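PDB 5J90: RagB/SusD domain protein from Flavobacterium johnsoniae, which binds chitin and, as a SusD homolog of a polysaccharide utilization locus, probably helps capture this polymer for uptake at the outer membrane. Local coordinates for residues T461-G464 and V465-I468. Sequence-based numbering, arbitrary orientation.
Sequences TEFG and VRRI
Between F463 and R466 the backbone swings through G464, whose positive phi of 67° turns the chain so that the carbonyl of F463 faces the side chain three residues on. The turn belongs to the irregular loop joining helices 432-442 and 472-477 of the mainly helical SusD-like fold. R466 folds back along it: its chain bends at both chi2 (-50°) and chi3 (-70°), which carries the guanidinium toward F463. There R466 NH1 donates to F463 O at 2.9 Å, with the oxygen lying in the guanidinium plane. R466 NH1 also sits 3.6 Å from F463 CB, near the plane of the phenyl ring at its edge, and ring and guanidinium are steeply inclined to each other, so they do not stack. On the way, R466 CD passes 3.5 Å from G464 O. NH2 forms a salt bridge with D502, so the arginine ties this turn to the C-terminal part of the chain. A methionine in place of R466 would probably cost D502 this salt bridge and leave F463 O without its arginine donor. F463 also packs on S487 of the second subunit. One water bridges the two carbonyls, donating to F463 O and, at 2.9 Å, to V465 O.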
ATOM      1  N   THR A 461       4.212  -8.256 -15.091  1.00 12.27           N
ATOM      2  CA  THR A 461       5.537  -8.764 -15.405  1.00 11.65           C
ATOM      3  C   THR A 461       6.607  -7.967 -14.668  1.00 11.08           C
ATOM      4  O   THR A 461       7.577  -8.518 -14.159  1.00 11.35           O
ATOM      5  CB  THR A 461       5.758  -8.728 -16.922  1.00 12.49           C
ATOM      6  OG1 THR A 461       4.866  -9.668 -17.518  1.00 14.79           O
ATOM      7  CG2 THR A 461       7.196  -9.097 -17.288  1.00 13.20           C
ATOM      8  N   GLU A 462       6.406  -6.658 -14.576  1.00 11.93           N
ATOM      9  CA  GLU A 462       7.384  -5.782 -13.972  1.00 14.21           C
ATOM     10  C   GLU A 462       7.624  -6.072 -12.481  1.00 11.36           C
ATOM     11  O   GLU A 462       8.758  -6.161 -12.033  1.00 13.95           O
ATOM     12  CB  GLU A 462       6.904  -4.343 -14.166  1.00 18.79           C
ATOM     13  CG  GLU A 462       7.906  -3.298 -13.849  1.00 19.33           C
ATOM     14  CD  GLU A 462       7.454  -1.921 -14.317  1.00 14.77           C
ATOM     15  OE1 GLU A 462       6.350  -1.796 -14.908  1.00 22.69           O
ATOM     16  OE2 GLU A 462       8.220  -0.981 -14.116  1.00 18.63           O
ATOM     17  N   PHE A 463       6.539  -6.226 -11.722  1.00 11.14           N
ATOM     18  CA  PHE A 463       6.655  -6.414 -10.279  1.00 10.99           C
ATOM     19  C   PHE A 463       6.491  -7.850  -9.812  1.00  9.66           C
ATOM     20  O   PHE A 463       6.838  -8.180  -8.681  1.00 10.56           O
ATOM     21  CB  PHE A 463       5.721  -5.451  -9.544  1.00 11.44           C
ATOM     22  CG  PHE A 463       6.066  -4.022  -9.805  1.00 11.68           C
ATOM     23  CD1 PHE A 463       7.105  -3.423  -9.118  1.00 15.62           C
ATOM     24  CD2 PHE A 463       5.405  -3.310 -10.784  1.00 11.57           C
ATOM     25  CE1 PHE A 463       7.462  -2.108  -9.381  1.00 14.96           C
ATOM     26  CE2 PHE A 463       5.766  -1.993 -11.047  1.00 13.04           C
ATOM     27  CZ  PHE A 463       6.793  -1.411 -10.345  1.00 13.52           C
ATOM     28  N   GLY A 464       5.980  -8.700 -10.691  1.00  9.51           N
ATOM     29  CA  GLY A 464       5.877 -10.112 -10.371  1.00  8.92           C
ATOM     30  C   GLY A 464       4.899 -10.428  -9.257  1.00  8.29           C
ATOM     31  O   GLY A 464       4.008  -9.635  -8.923  1.00  9.23           O
ATOM     32  N   VAL A 465       5.062 -11.612  -8.679  1.00  8.38           N
ATOM     33  CA  VAL A 465       4.119 -12.100  -7.682  1.00  8.21           C
ATOM     34  C   VAL A 465       4.338 -11.386  -6.356  1.00  8.16           C
ATOM     35  O   VAL A 465       5.442 -11.414  -5.792  1.00  8.19           O
ATOM     36  CB  VAL A 465       4.259 -13.624  -7.481  1.00  8.04           C
ATOM     37  CG1 VAL A 465       3.213 -14.108  -6.496  1.00  8.36           C
ATOM     38  CG2 VAL A 465       4.148 -14.364  -8.821  1.00 10.10           C
ATOM     39  N   ARG A 466       3.292 -10.727  -5.867  1.00  7.88           N
ATOM     40  CA  ARG A 466       3.393  -9.978  -4.612  1.00  7.62           C
ATOM     41  C   ARG A 466       2.874 -10.787  -3.421  1.00  7.78           C
ATOM     42  O   ARG A 466       3.224 -10.508  -2.275  1.00  7.55           O
ATOM     43  CB  ARG A 466       2.686  -8.617  -4.700  1.00  8.07           C
ATOM     44  CG  ARG A 466       3.072  -7.787  -5.923  1.00  7.70           C
ATOM     45  CD  ARG A 466       4.574  -7.633  -6.149  1.00  9.59           C
ATOM     46  NE  ARG A 466       5.215  -6.771  -5.152  1.00  7.76           N
ATOM     47  CZ  ARG A 466       6.439  -6.260  -5.280  1.00  7.11           C
ATOM     48  NH1 ARG A 466       7.168  -6.488  -6.367  1.00  9.69           N
ATOM     49  NH2 ARG A 466       6.937  -5.488  -4.328  1.00  8.16           N
ATOM     50  N   ARG A 467       2.024 -11.782  -3.687  1.00  7.36           N
ATOM     51  CA  ARG A 467       1.480 -12.637  -2.630  1.00  6.66           C
ATOM     52  C   ARG A 467       0.845 -13.855  -3.265  1.00  7.20           C
ATOM     53  O   ARG A 467       0.693 -13.915  -4.486  1.00  7.69           O
ATOM     54  CB  ARG A 467       0.416 -11.897  -1.799  1.00  7.78           C
ATOM     55  CG  ARG A 467      -0.853 -11.584  -2.600  1.00  8.08           C
ATOM     56  CD  ARG A 467      -1.895 -10.872  -1.753  1.00  9.08           C
ATOM     57  NE  ARG A 467      -2.562 -11.752  -0.784  1.00  8.40           N
ATOM     58  CZ  ARG A 467      -3.668 -12.446  -1.038  1.00  7.84           C
ATOM     59  NH1 ARG A 467      -4.222 -12.434  -2.250  1.00  7.70           N
ATOM     60  NH2 ARG A 467      -4.225 -13.154  -0.065  1.00  8.31           N
ATOM     61  N   ILE A 468       0.457 -14.815  -2.424  1.00  7.29           N
ATOM     62  CA  ILE A 468      -0.352 -15.939  -2.887  1.00  8.54           C
ATOM     63  C   ILE A 468      -1.776 -15.754  -2.367  1.00  7.66           C
ATOM     64  O   ILE A 468      -2.000 -15.249  -1.261  1.00  7.91           O
ATOM     65  CB  ILE A 468       0.268 -17.295  -2.465  1.00  8.16           C
ATOM     66  CG1 ILE A 468       1.662 -17.418  -3.085  1.00  8.78           C
ATOM     67  CG2 ILE A 468      -0.633 -18.472  -2.872  1.00  9.92           C
ATOM     68  CD1 ILE A 468       2.402 -18.712  -2.739  1.00  9.50           C
TER
HETATM   69  O   HOH W   1       7.758  -9.977  -6.779  1.00 11.87           O